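Local coordinates for VAO-type flavoprotein oxidase VAO615 (Myceliophthora thermophila, PDB 6F72) that probably acts as an oxidase through a bicovalently bound FAD whose reduced form reacts rapidly with molecular oxygen, though no substrate has been identified, at residues P59-S62 against V63-K66; E78-K81 against S82-I86; G315-V318 against Y319-V323; S514-L517 against N518-N521; A525-E529 against S530-D534. All coordinates share one frame; numbering follows the deposited sequence.

Contact 1: P59-S62 against V63-K66; sequences PQAS and VCHK
The imidazole of His65 meets Ala61 across the turn. Its CD2 lies 3.4 Å from Ala61 O, and the oxygen comes at the ring obliquely. A first torsion of -56° sets CG of His65 beside its own backbone N, and the second, -81°, turns CD2 to the Ala61 side. Both ring nitrogens are taken: ND1 is hydrogen-bonded to Pro114 O and NE2 to Val109 O. Both partners are carbonyls and can only accept, so the ring is likely to hold two protons and a positive charge.

The backbone turns tightly in short i to i+3 steps. Cys64 N gives a hydrogen bond of 2.8 Å to Ala61 O. His65 N gives one of 3.0 Å to Ser62 O. Each donor stands well above the carbonyl plane, in keeping with the tight winding of a 3-10 turn. Ser62 N reaches back in the same way to Pro59 O at 3.1 Å.

The side chains touch lightly. Val63 CG2 rests 3.6 Å from Gln60 O. Ala61 CB and Cys64 SG come to 4.4 Å. Ser62 OG does not bond within the turn; its partner is Gln71 OE1.

The turn lies in the loop between strand 54-56 and helix 74-81. The disulfide from Cys64 to Cys77 fastens it to that helix, and Leu80 of the same helix packs against Gln60, Ala61 and Val63.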
# COMPACT_ATOMS: atom_id res chain seq x y z
N PRO A 59 1.43 5.30 -22.58
CA PRO A 59 2.34 4.79 -21.55
C PRO A 59 3.66 5.54 -21.55
O PRO A 59 4.11 5.96 -22.60
CB PRO A 59 2.53 3.32 -21.95
CG PRO A 59 1.22 2.95 -22.55
CD PRO A 59 0.79 4.19 -23.32
N GLN A 60 4.23 5.74 -20.38
CA GLN A 60 5.47 6.52 -20.21
C GLN A 60 6.67 6.01 -21.05
O GLN A 60 7.50 6.80 -21.48
CB GLN A 60 5.83 6.58 -18.72
CG GLN A 60 6.74 7.73 -18.34
CD GLN A 60 7.02 7.79 -16.85
OE1 GLN A 60 7.22 6.77 -16.20
NE2 GLN A 60 7.02 9.00 -16.30
N ALA A 61 6.73 4.70 -21.31
CA ALA A 61 7.81 4.11 -22.12
C ALA A 61 7.54 4.07 -23.63
O ALA A 61 8.25 3.40 -24.38
CB ALA A 61 8.19 2.72 -21.59
N SER A 62 6.54 4.82 -24.10
CA SER A 62 6.31 4.96 -25.54
C SER A 62 7.52 5.58 -26.24
O SER A 62 7.77 5.31 -27.41
CB SER A 62 5.06 5.77 -25.83
OG SER A 62 5.33 7.12 -25.60
N VAL A 63 8.28 6.41 -25.50
CA VAL A 63 9.60 6.92 -25.95
C VAL A 63 10.62 5.82 -26.30
O VAL A 63 11.59 6.06 -27.04
CB VAL A 63 10.22 7.93 -24.94
CG1 VAL A 63 9.40 9.20 -24.87
CG2 VAL A 63 10.40 7.31 -23.56
N CYS A 64 10.39 4.62 -25.77
CA CYS A 64 11.24 3.45 -26.00
C CYS A 64 10.79 2.62 -27.21
O CYS A 64 11.41 1.61 -27.53
CB CYS A 64 11.26 2.58 -24.74
SG CYS A 64 12.14 3.37 -23.38
N HIS A 65 9.72 3.06 -27.87
CA HIS A 65 9.15 2.36 -29.03
C HIS A 65 8.76 3.29 -30.17
O HIS A 65 8.75 4.50 -29.99
CB HIS A 65 7.97 1.48 -28.62
CG HIS A 65 8.32 0.50 -27.55
ND1 HIS A 65 8.95 -0.70 -27.81
CD2 HIS A 65 8.17 0.56 -26.20
CE1 HIS A 65 9.15 -1.34 -26.68
NE2 HIS A 65 8.68 -0.61 -25.69
N LYS A 66 8.43 2.70 -31.31
CA LYS A 66 8.30 3.42 -32.58
C LYS A 66 6.85 3.61 -33.04
O LYS A 66 6.54 4.60 -33.70
CB LYS A 66 9.17 2.75 -33.64
CG LYS A 66 10.65 3.04 -33.43
CD LYS A 66 11.57 1.91 -33.84
CE LYS A 66 12.95 2.48 -34.19
NZ LYS A 66 14.06 1.48 -34.10

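Contact 2: E78-K81 against S82-I86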
# COMPACT_ATOMS: atom_id res chain seq x y z
N GLU A 78 16.57 5.96 -22.21
CA GLU A 78 17.66 5.58 -21.31
C GLU A 78 17.50 6.13 -19.89
O GLU A 78 17.86 5.45 -18.92
CB GLU A 78 19.03 5.97 -21.88
CG GLU A 78 19.44 5.27 -23.18
CD GLU A 78 19.48 3.75 -23.09
OE1 GLU A 78 20.08 3.21 -22.14
OE2 GLU A 78 18.90 3.08 -23.99
N GLU A 79 16.98 7.36 -19.77
CA GLU A 79 16.69 7.99 -18.47
C GLU A 79 15.58 7.27 -17.69
O GLU A 79 15.63 7.19 -16.46
CB GLU A 79 16.37 9.48 -18.63
CG GLU A 79 17.60 10.36 -18.84
CD GLU A 79 17.28 11.73 -19.42
OE1 GLU A 79 17.91 12.11 -20.44
OE2 GLU A 79 16.41 12.44 -18.87
N LEU A 80 14.60 6.73 -18.42
CA LEU A 80 13.54 5.90 -17.84
C LEU A 80 14.07 4.60 -17.22
O LEU A 80 13.55 4.13 -16.20
CB LEU A 80 12.49 5.55 -18.91
CG LEU A 80 11.49 6.57 -19.45
CD1 LEU A 80 10.51 5.80 -20.32
CD2 LEU A 80 10.72 7.32 -18.37
N LYS A 81 15.11 4.04 -17.83
CA LYS A 81 15.68 2.73 -17.45
C LYS A 81 16.31 2.70 -16.07
O LYS A 81 16.00 1.80 -15.28
CB LYS A 81 16.71 2.26 -18.47
CG LYS A 81 16.11 1.81 -19.79
CD LYS A 81 17.20 1.42 -20.76
CE LYS A 81 16.63 1.17 -22.13
NZ LYS A 81 17.50 0.22 -22.87
N SER A 82 17.16 3.68 -15.77
CA SER A 82 17.98 3.65 -14.56
C SER A 82 17.20 3.65 -13.24
O SER A 82 17.73 3.21 -12.22
CB SER A 82 19.01 4.77 -14.57
OG SER A 82 18.37 6.02 -14.61
N SER A 83 15.94 4.12 -13.25
CA SER A 83 15.11 4.18 -12.04
C SER A 83 13.74 3.50 -12.17
O SER A 83 12.86 3.71 -11.33
CB SER A 83 14.94 5.64 -11.60
OG SER A 83 16.20 6.22 -11.30
N TRP A 84 13.56 2.69 -13.22
CA TRP A 84 12.26 2.08 -13.53
C TRP A 84 11.71 1.15 -12.45
O TRP A 84 10.48 1.08 -12.22
CB TRP A 84 12.33 1.32 -14.85
CG TRP A 84 10.99 0.93 -15.37
CD1 TRP A 84 10.39 -0.29 -15.26
CD2 TRP A 84 10.06 1.77 -16.07
NE1 TRP A 84 9.15 -0.28 -15.86
CE2 TRP A 84 8.92 0.98 -16.36
CE3 TRP A 84 10.09 3.11 -16.50
CZ2 TRP A 84 7.81 1.48 -17.07
CZ3 TRP A 84 8.98 3.62 -17.19
CH2 TRP A 84 7.86 2.80 -17.47
N ASP A 85 12.62 0.45 -11.78
CA ASP A 85 12.26 -0.47 -10.68
C ASP A 85 12.26 0.20 -9.29
O ASP A 85 12.29 -0.49 -8.26
CB ASP A 85 13.16 -1.71 -10.73
CG ASP A 85 13.02 -2.50 -12.02
OD1 ASP A 85 11.97 -2.43 -12.70
OD2 ASP A 85 13.97 -3.21 -12.36
N ILE A 86 12.22 1.53 -9.27
CA ILE A 86 12.13 2.34 -8.04
C ILE A 86 10.75 3.05 -8.04
O ILE A 86 10.20 3.34 -9.10
CB ILE A 86 13.32 3.35 -7.93
CG1 ILE A 86 14.70 2.64 -8.07
CG2 ILE A 86 13.24 4.27 -6.70
CD1 ILE A 86 15.05 1.59 -7.02
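Trp84 N points almost straight at Lys81 O, with an N-H...O angle of 173°. The bond is long, 3.3 Å, and weak. It closes a type I beta turn from Lys81 to Trp84. Leu80 O is no farther from the same nitrogen, but the angle there is too poor for a bond. Leu80 O instead lies against the indole, near its plane and at its edge, 3.6 Å from Trp84 CE3. It is also 3.3 Å from Trp84 CB.

The side chains of Leu80 and Trp84 run side by side and point the same way. Leu80 CD1 touches Trp84 CZ3 at 4.1 Å. The indole is sent in this direction by a first torsion of -168°, which puts CG anti to the backbone N. Its NE1 is bonded to Gln104 OE1, and its ring also meets His91.

This is the C-terminal exit of helix 74-81. The chain leaves through two overlapping type I turns, the second running from Ser83 to Ile86 and closed by Ile86 N to Ser83 O at 3.1 Å. Ser82 N is covered here and has no partner in the model.

The outer side is more open. Ser82 OG lies 3.5 Å from Glu79 O. Lys81 stretches out along the helix, extended beyond CG, and forms a salt bridge to Glu78 within the last turn. NZ of Lys81 is 3.4 Å from OE2 of Glu78, a weak bond.

Contact 3: G315-V318 against Y319-V323; sequences GNEV and YWEAV
Tyr319 N bonds to Gly315 O at 3.3 Å, in the carbonyl plane, and Trp320 N to Asn316 O and Ala322 N to Val318 O continue the i to i+4 pattern. The amide of Asn316 and the indole of Trp320 lie side by side, their planes 80° apart. Asn316 OD1 sits at the ring edge, 3.1 Å from Trp320 NE1. The Asn316 CG is anti to the backbone N (chi1 -159°), which carries the amide alongside the indole. Asn316 ND2 turns to Asp311 OD2 and Asn346 O. With an alanine here, Asp311 and Asn346 would probably lose a donor, and the indole edge its polar neighbour.

This is the N-terminal start of helix 316-335, with Gly315 as N-cap. The helix packs on strands 302-310 and 348-356 of a seven-stranded antiparallel sheet. Tyr319 CE2 lies 3.5 Å above the indole of Trp320, over its centre. Val323 CG2 touches a face of the Tyr319 ring, and Tyr319 OH bonds to Gly345 O.

On the outer side Glu317 OE1 and Glu321 OE2 come to 4.3 Å. Glu317 OE2 forms a salt bridge with Arg437 of helix 426-439, which probably eases the pairing of like charges.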
# COMPACT_ATOMS: atom_id res chain seq x y z
N GLY A 315 28.01 -18.10 13.80
CA GLY A 315 27.43 -19.09 12.89
C GLY A 315 25.94 -18.88 12.72
O GLY A 315 25.30 -18.20 13.53
N ASN A 316 25.38 -19.49 11.69
CA ASN A 316 24.00 -19.24 11.27
C ASN A 316 22.94 -19.72 12.27
O ASN A 316 21.86 -19.12 12.37
CB ASN A 316 23.73 -19.86 9.90
CG ASN A 316 22.55 -19.24 9.20
OD1 ASN A 316 21.53 -19.89 8.97
ND2 ASN A 316 22.67 -17.96 8.85
N GLU A 317 23.26 -20.78 13.00
CA GLU A 317 22.33 -21.35 13.97
C GLU A 317 22.05 -20.44 15.17
O GLU A 317 20.90 -20.34 15.61
CB GLU A 317 22.80 -22.73 14.43
CG GLU A 317 22.19 -23.88 13.62
CD GLU A 317 20.69 -24.07 13.86
OE1 GLU A 317 20.20 -23.80 14.98
OE2 GLU A 317 19.99 -24.52 12.92
N VAL A 318 23.10 -19.79 15.68
CA VAL A 318 22.99 -18.83 16.79
C VAL A 318 22.29 -17.55 16.30
O VAL A 318 21.47 -16.98 17.03
CB VAL A 318 24.36 -18.51 17.46
CG1 VAL A 318 24.25 -17.38 18.48
CG2 VAL A 318 24.94 -19.75 18.14
N TYR A 319 22.60 -17.15 15.06
CA TYR A 319 21.92 -16.03 14.39
C TYR A 319 20.40 -16.17 14.42
O TYR A 319 19.71 -15.23 14.81
CB TYR A 319 22.41 -15.85 12.94
CG TYR A 319 21.53 -14.93 12.10
CD1 TYR A 319 21.56 -13.54 12.27
CD2 TYR A 319 20.64 -15.45 11.15
CE1 TYR A 319 20.75 -12.69 11.51
CE2 TYR A 319 19.82 -14.62 10.39
CZ TYR A 319 19.88 -13.24 10.57
OH TYR A 319 19.06 -12.42 9.83
N TRP A 320 19.88 -17.34 14.02
CA TRP A 320 18.43 -17.55 13.97
C TRP A 320 17.75 -17.63 15.34
O TRP A 320 16.59 -17.25 15.48
CB TRP A 320 18.06 -18.74 13.09
CG TRP A 320 18.17 -18.41 11.64
CD1 TRP A 320 19.09 -18.91 10.75
CD2 TRP A 320 17.39 -17.45 10.90
NE1 TRP A 320 18.91 -18.34 9.51
CE2 TRP A 320 17.88 -17.45 9.57
CE3 TRP A 320 16.32 -16.60 11.23
CZ2 TRP A 320 17.33 -16.63 8.56
CZ3 TRP A 320 15.77 -15.79 10.24
CH2 TRP A 320 16.28 -15.81 8.91
N GLU A 321 18.49 -18.11 16.33
CA GLU A 321 18.04 -18.08 17.71
C GLU A 321 17.98 -16.65 18.24
O GLU A 321 17.10 -16.31 19.04
CB GLU A 321 18.93 -18.96 18.59
CG GLU A 321 18.80 -20.44 18.26
CD GLU A 321 19.72 -21.33 19.07
OE1 GLU A 321 20.63 -20.82 19.77
OE2 GLU A 321 19.52 -22.56 19.01
N ALA A 322 18.91 -15.81 17.77
CA ALA A 322 19.01 -14.41 18.17
C ALA A 322 17.87 -13.55 17.58
O ALA A 322 17.43 -12.59 18.21
CB ALA A 322 20.37 -13.84 17.81
N VAL A 323 17.41 -13.94 16.39
CA VAL A 323 16.27 -13.33 15.69
C VAL A 323 14.97 -13.74 16.39
O VAL A 323 14.11 -12.88 16.69
CB VAL A 323 16.26 -13.74 14.18
CG1 VAL A 323 14.94 -13.39 13.49
CG2 VAL A 323 17.44 -13.13 13.44

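Contact 4: S514-L517 against N518-N521. With FAD (flavin-adenine dinucleotide), chain E.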
# COMPACT_ATOMS: atom_id res chain seq x y z
N SER A 514 -3.08 -13.23 9.52
CA SER A 514 -3.83 -12.92 8.31
C SER A 514 -2.90 -12.34 7.26
O SER A 514 -1.72 -12.10 7.53
CB SER A 514 -4.97 -11.93 8.63
OG SER A 514 -4.44 -10.65 8.90
N VAL A 515 -3.44 -12.12 6.06
CA VAL A 515 -2.69 -11.50 4.96
C VAL A 515 -3.23 -10.09 4.80
O VAL A 515 -4.44 -9.85 4.67
CB VAL A 515 -2.71 -12.36 3.66
CG1 VAL A 515 -1.78 -11.79 2.59
CG2 VAL A 515 -2.26 -13.78 3.95
N TYR A 516 -2.31 -9.14 4.91
CA TYR A 516 -2.61 -7.73 4.76
C TYR A 516 -3.08 -7.51 3.32
O TYR A 516 -2.37 -7.88 2.36
CB TYR A 516 -1.36 -6.92 5.11
CG TYR A 516 -1.47 -5.41 4.99
CD1 TYR A 516 -2.69 -4.73 5.20
CD2 TYR A 516 -0.33 -4.65 4.71
CE1 TYR A 516 -2.75 -3.33 5.10
CE2 TYR A 516 -0.39 -3.26 4.61
CZ TYR A 516 -1.59 -2.60 4.81
OH TYR A 516 -1.63 -1.22 4.69
N LEU A 517 -4.29 -6.96 3.15
CA LEU A 517 -4.91 -6.86 1.81
C LEU A 517 -4.12 -5.96 0.85
O LEU A 517 -4.26 -6.07 -0.39
CB LEU A 517 -6.38 -6.41 1.91
CG LEU A 517 -6.74 -4.97 2.31
CD1 LEU A 517 -6.62 -4.01 1.13
CD2 LEU A 517 -8.13 -4.88 2.95
N ASN A 518 -3.33 -5.05 1.43
CA ASN A 518 -2.52 -4.11 0.65
C ASN A 518 -1.25 -4.74 0.10
O ASN A 518 -0.73 -4.28 -0.90
CB ASN A 518 -2.18 -2.86 1.47
CG ASN A 518 -3.21 -1.73 1.31
OD1 ASN A 518 -3.81 -1.55 0.24
ND2 ASN A 518 -3.41 -0.96 2.37
N GLU A 519 -0.75 -5.79 0.76
CA GLU A 519 0.53 -6.40 0.38
C GLU A 519 0.33 -7.90 0.21
O GLU A 519 0.64 -8.68 1.11
CB GLU A 519 1.61 -6.06 1.41
CG GLU A 519 1.78 -4.56 1.63
CD GLU A 519 2.95 -4.21 2.52
OE1 GLU A 519 3.15 -4.85 3.57
OE2 GLU A 519 3.69 -3.27 2.16
N ALA A 520 -0.25 -8.27 -0.91
CA ALA A 520 -0.50 -9.67 -1.27
C ALA A 520 -0.34 -9.86 -2.78
O ALA A 520 -0.18 -8.89 -3.52
CB ALA A 520 -1.88 -10.08 -0.83
N ASN A 521 -0.39 -11.12 -3.21
CA ASN A 521 -0.41 -11.47 -4.61
C ASN A 521 -1.85 -11.53 -5.11
O ASN A 521 -2.71 -12.07 -4.43
CB ASN A 521 0.28 -12.82 -4.81
CG ASN A 521 0.54 -13.12 -6.28
OD1 ASN A 521 -0.36 -13.53 -7.01
ND2 ASN A 521 1.77 -12.91 -6.71
PA FAD E . -3.13 3.01 -5.88
O1A FAD E . -2.62 1.81 -6.63
O2A FAD E . -3.33 4.27 -6.69
O5B FAD E . -4.51 2.60 -5.16
C5B FAD E . -4.67 1.35 -4.49
C4B FAD E . -6.13 0.93 -4.43
O4B FAD E . -6.90 1.95 -3.80
C3B FAD E . -6.77 0.70 -5.79
O3B FAD E . -7.69 -0.38 -5.63
C2B FAD E . -7.54 1.98 -6.08
O2B FAD E . -8.69 1.74 -6.89
C1B FAD E . -7.92 2.44 -4.68
N9A FAD E . -7.99 3.92 -4.52
C8A FAD E . -6.93 4.74 -4.38
N7A FAD E . -7.33 6.02 -4.20
C5A FAD E . -8.68 6.02 -4.22
C6A FAD E . -9.74 7.04 -4.09
N6A FAD E . -9.40 8.34 -3.92
N1A FAD E . -11.03 6.64 -4.17
C2A FAD E . -11.37 5.34 -4.36
N3A FAD E . -10.45 4.36 -4.47
C4A FAD E . -9.11 4.63 -4.42
N1 FAD E . 1.61 -0.12 3.01
C2 FAD E . 1.74 -0.05 4.36
O2 FAD E . 0.76 -0.34 5.09
N3 FAD E . 2.91 0.32 4.94
C4 FAD E . 4.01 0.64 4.26
O4 FAD E . 5.07 0.97 4.84
C4X FAD E . 3.94 0.59 2.78
N5 FAD E . 5.01 0.91 2.01
C5X FAD E . 4.94 0.87 0.65
C6 FAD E . 6.06 1.21 -0.14
C7 FAD E . 5.96 1.16 -1.55
C7M FAD E . 7.18 1.52 -2.38
C8 FAD E . 4.66 0.76 -2.21
C8M FAD E . 4.42 0.77 -3.71
C9 FAD E . 3.57 0.43 -1.41
C9A FAD E . 3.65 0.47 -0.01
N10 FAD E . 2.52 0.15 0.78
C10 FAD E . 2.64 0.19 2.18
C1' FAD E . 1.28 -0.29 0.14
C2' FAD E . 0.12 0.65 0.08
O2' FAD E . -0.44 0.73 1.39
C3' FAD E . -0.86 0.02 -0.89
O3' FAD E . -0.20 -0.37 -2.11
C4' FAD E . -2.02 0.96 -1.20
O4' FAD E . -3.03 0.25 -1.92
C5' FAD E . -1.55 2.20 -1.95
O5' FAD E . -2.65 3.02 -2.33
P FAD E . -2.42 4.21 -3.39
O1P FAD E . -1.21 5.00 -2.98
O2P FAD E . -3.77 4.86 -3.56
O3P FAD E . -2.07 3.37 -4.73
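Tyr516 and Asn518 meet each other and the FAD from a type I beta turn, Tyr516 to Glu519, in the berberine-like region of this VAO-type flavoprotein. Tyr516 OH donates to FAD O2 at 2.6 Å, a short bond to the pyrimidine end of the flavin. The CG of Tyr516 is anti to the backbone N (chi1 179°), which carries the ring out to the flavin. Asn518 OD1 accepts from FAD O4' at 2.9 Å, on the ribityl chain. Glu519 reaches the flavin as well: its OE2 is 3.6 Å from FAD C10. One turn thus touches both the flavin ring system and its ribityl tail.

The two polar side chains also hold each other. Asn518 ND2 donates to Tyr516 OH at 2.9 Å, nearly straight at 167° and close to the amide plane. The same OH takes a further, weak bond from Gly236 N, and the same ND2 also bonds to Gly230 O. The phenol oxygen is therefore gripped from several directions. Asn518 CB lies over one face of the Tyr516 ring, a CH-pi contact of 3.7 Å to the centroid. The amide and ring planes stand 84° apart. Glu519 OE1 comes to the ring edge, near its plane.

Farther out, Glu519 N closes the turn on Tyr516 O at 3.1 Å. The Tyr516 ring is met edge-to-face by Trp469, and Glu519 O accepts from Ser415 OG of strand 412-419. Behind the turn, on the side away from the flavin, Val515 CG1 packs on Ala520 CB at 3.8 Å.

Contact 5: A525-E529 against S530-D534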
# COMPACT_ATOMS: atom_id res chain seq x y z
N ALA A 525 -5.29 -17.47 -3.49
CA ALA A 525 -6.60 -18.09 -3.59
C ALA A 525 -7.52 -17.80 -2.40
O ALA A 525 -8.73 -17.67 -2.59
CB ALA A 525 -6.46 -19.60 -3.80
N ASN A 526 -6.94 -17.71 -1.19
CA ASN A 526 -7.69 -17.59 0.08
C ASN A 526 -7.90 -16.11 0.50
O ASN A 526 -8.06 -15.81 1.70
CB ASN A 526 -7.02 -18.41 1.21
CG ASN A 526 -7.92 -18.59 2.45
OD1 ASN A 526 -9.14 -18.72 2.33
ND2 ASN A 526 -7.31 -18.60 3.64
N TRP A 527 -7.94 -15.21 -0.49
CA TRP A 527 -8.03 -13.76 -0.23
C TRP A 527 -9.21 -13.35 0.65
O TRP A 527 -9.04 -12.51 1.52
CB TRP A 527 -8.03 -12.93 -1.54
CG TRP A 527 -9.18 -13.25 -2.44
CD1 TRP A 527 -9.23 -14.22 -3.39
CD2 TRP A 527 -10.45 -12.59 -2.47
NE1 TRP A 527 -10.45 -14.23 -4.01
CE2 TRP A 527 -11.22 -13.24 -3.46
CE3 TRP A 527 -11.02 -11.52 -1.75
CZ2 TRP A 527 -12.54 -12.85 -3.77
CZ3 TRP A 527 -12.33 -11.14 -2.05
CH2 TRP A 527 -13.07 -11.80 -3.06
N LYS A 528 -10.39 -13.93 0.40
CA LYS A 528 -11.63 -13.50 1.05
C LYS A 528 -11.55 -13.68 2.56
O LYS A 528 -11.75 -12.73 3.33
CB LYS A 528 -12.83 -14.26 0.47
CG LYS A 528 -14.18 -13.71 0.94
CD LYS A 528 -15.35 -14.54 0.44
CE LYS A 528 -15.81 -14.07 -0.93
NZ LYS A 528 -16.86 -14.95 -1.51
N GLU A 529 -11.24 -14.92 2.97
CA GLU A 529 -11.11 -15.25 4.37
C GLU A 529 -9.92 -14.53 4.99
O GLU A 529 -10.01 -14.04 6.12
CB GLU A 529 -11.00 -16.77 4.55
CG GLU A 529 -10.64 -17.24 5.94
CD GLU A 529 -10.24 -18.70 5.96
OE1 GLU A 529 -11.10 -19.56 5.60
OE2 GLU A 529 -9.08 -19.01 6.33
N SER A 530 -8.82 -14.43 4.26
CA SER A 530 -7.62 -13.89 4.87
C SER A 530 -7.59 -12.36 4.95
O SER A 530 -7.08 -11.80 5.93
CB SER A 530 -6.39 -14.42 4.17
OG SER A 530 -5.27 -14.23 5.01
N PHE A 531 -8.13 -11.68 3.94
CA PHE A 531 -8.12 -10.22 3.95
C PHE A 531 -9.20 -9.64 4.86
O PHE A 531 -8.97 -8.62 5.52
CB PHE A 531 -8.30 -9.62 2.54
CG PHE A 531 -7.20 -9.94 1.56
CD1 PHE A 531 -6.03 -10.58 1.94
CD2 PHE A 531 -7.33 -9.52 0.22
CE1 PHE A 531 -5.03 -10.84 1.01
CE2 PHE A 531 -6.33 -9.77 -0.71
CZ PHE A 531 -5.18 -10.44 -0.31
N TYR A 532 -10.37 -10.27 4.88
CA TYR A 532 -11.56 -9.69 5.49
C TYR A 532 -12.09 -10.47 6.69
O TYR A 532 -12.62 -9.86 7.62
CB TYR A 532 -12.65 -9.49 4.43
CG TYR A 532 -12.16 -8.76 3.21
CD1 TYR A 532 -11.90 -7.37 3.25
CD2 TYR A 532 -11.93 -9.44 2.02
CE1 TYR A 532 -11.44 -6.69 2.12
CE2 TYR A 532 -11.47 -8.77 0.89
CZ TYR A 532 -11.23 -7.40 0.94
OH TYR A 532 -10.75 -6.74 -0.19
N GLY A 533 -11.92 -11.79 6.69
CA GLY A 533 -12.38 -12.62 7.81
C GLY A 533 -13.89 -12.50 8.05
O GLY A 533 -14.67 -12.47 7.09
N ASP A 534 -14.28 -12.42 9.32
CA ASP A 534 -15.70 -12.41 9.69
C ASP A 534 -16.41 -11.11 9.28
O ASP A 534 -17.61 -11.14 9.03
CB ASP A 534 -15.91 -12.76 11.18
CG ASP A 534 -15.39 -14.15 11.54
OD1 ASP A 534 -15.60 -15.09 10.75
OD2 ASP A 534 -14.77 -14.31 12.63
O HOH W 1 -14.05 -13.65 4.60
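Trp527 and Phe531 make the tight side of this helix. Trp527 CB sits over one face of the Phe531 ring, a CH-pi contact of 4.0 Å to the centroid. Phe531 N bonds to Trp527 O at 2.7 Å, short for a helix. One residue on, the Tyr532 ring and the indole meet edge against edge, Tyr532 CE2 to Trp527 CE3 at 3.8 Å. A first torsion of 61° puts the indole between the backbone N and carbonyl carbon of Trp527, where it can reach Tyr532. Tyr532 OH is tied to Thr556 O.

The residues belong to the short helix 527-532, whose N-cap is Asn526. Ser530 N bonds to Asn526 O, nearly along the C=O axis. The Phe531 ring also packs on Ala520 and Thr556. A serine in its place would take the ring away, and Trp527 CB and Ala520 would probably be left beside a gap.

The other side is loose. Asn526 ND2 and Glu529 OE2 form a straight but weak bond of 3.2 Å. At the C-terminal end the chain leaves helical geometry at Gly533, which has a phi of 60°. Gly533 N makes a weak bond to Glu529 O at 3.0 Å. A water bridges the end, 2.8 Å from Gly533 O, with a weaker bond to Lys528 O.

In the fold
Contact 4 is buried, nearest the chain's centre, and touches the FAD; its chemistry is polar side chains serving a cofactor. Contact 5 lies next to it, centres 9 Å apart, and is mainly aromatic packing. Ser530 OG probably bonds to Val515 N, 3.0 Å, joining helix 527-532 to the flavin turn. Contacts 1 and 2 form a second pair. Contact 1 is buried, with backbone bonds and a disulfide; contact 2 is at the surface, with a weak salt bridge, yet Leu80 CD1 packs on Val63 CG2 at 3.6 Å. Contact 3 stands apart, a partly buried helix start on the seven-stranded sheet, with helix bonds and two close carboxylates, nearest atoms about 18 Å from contact 4.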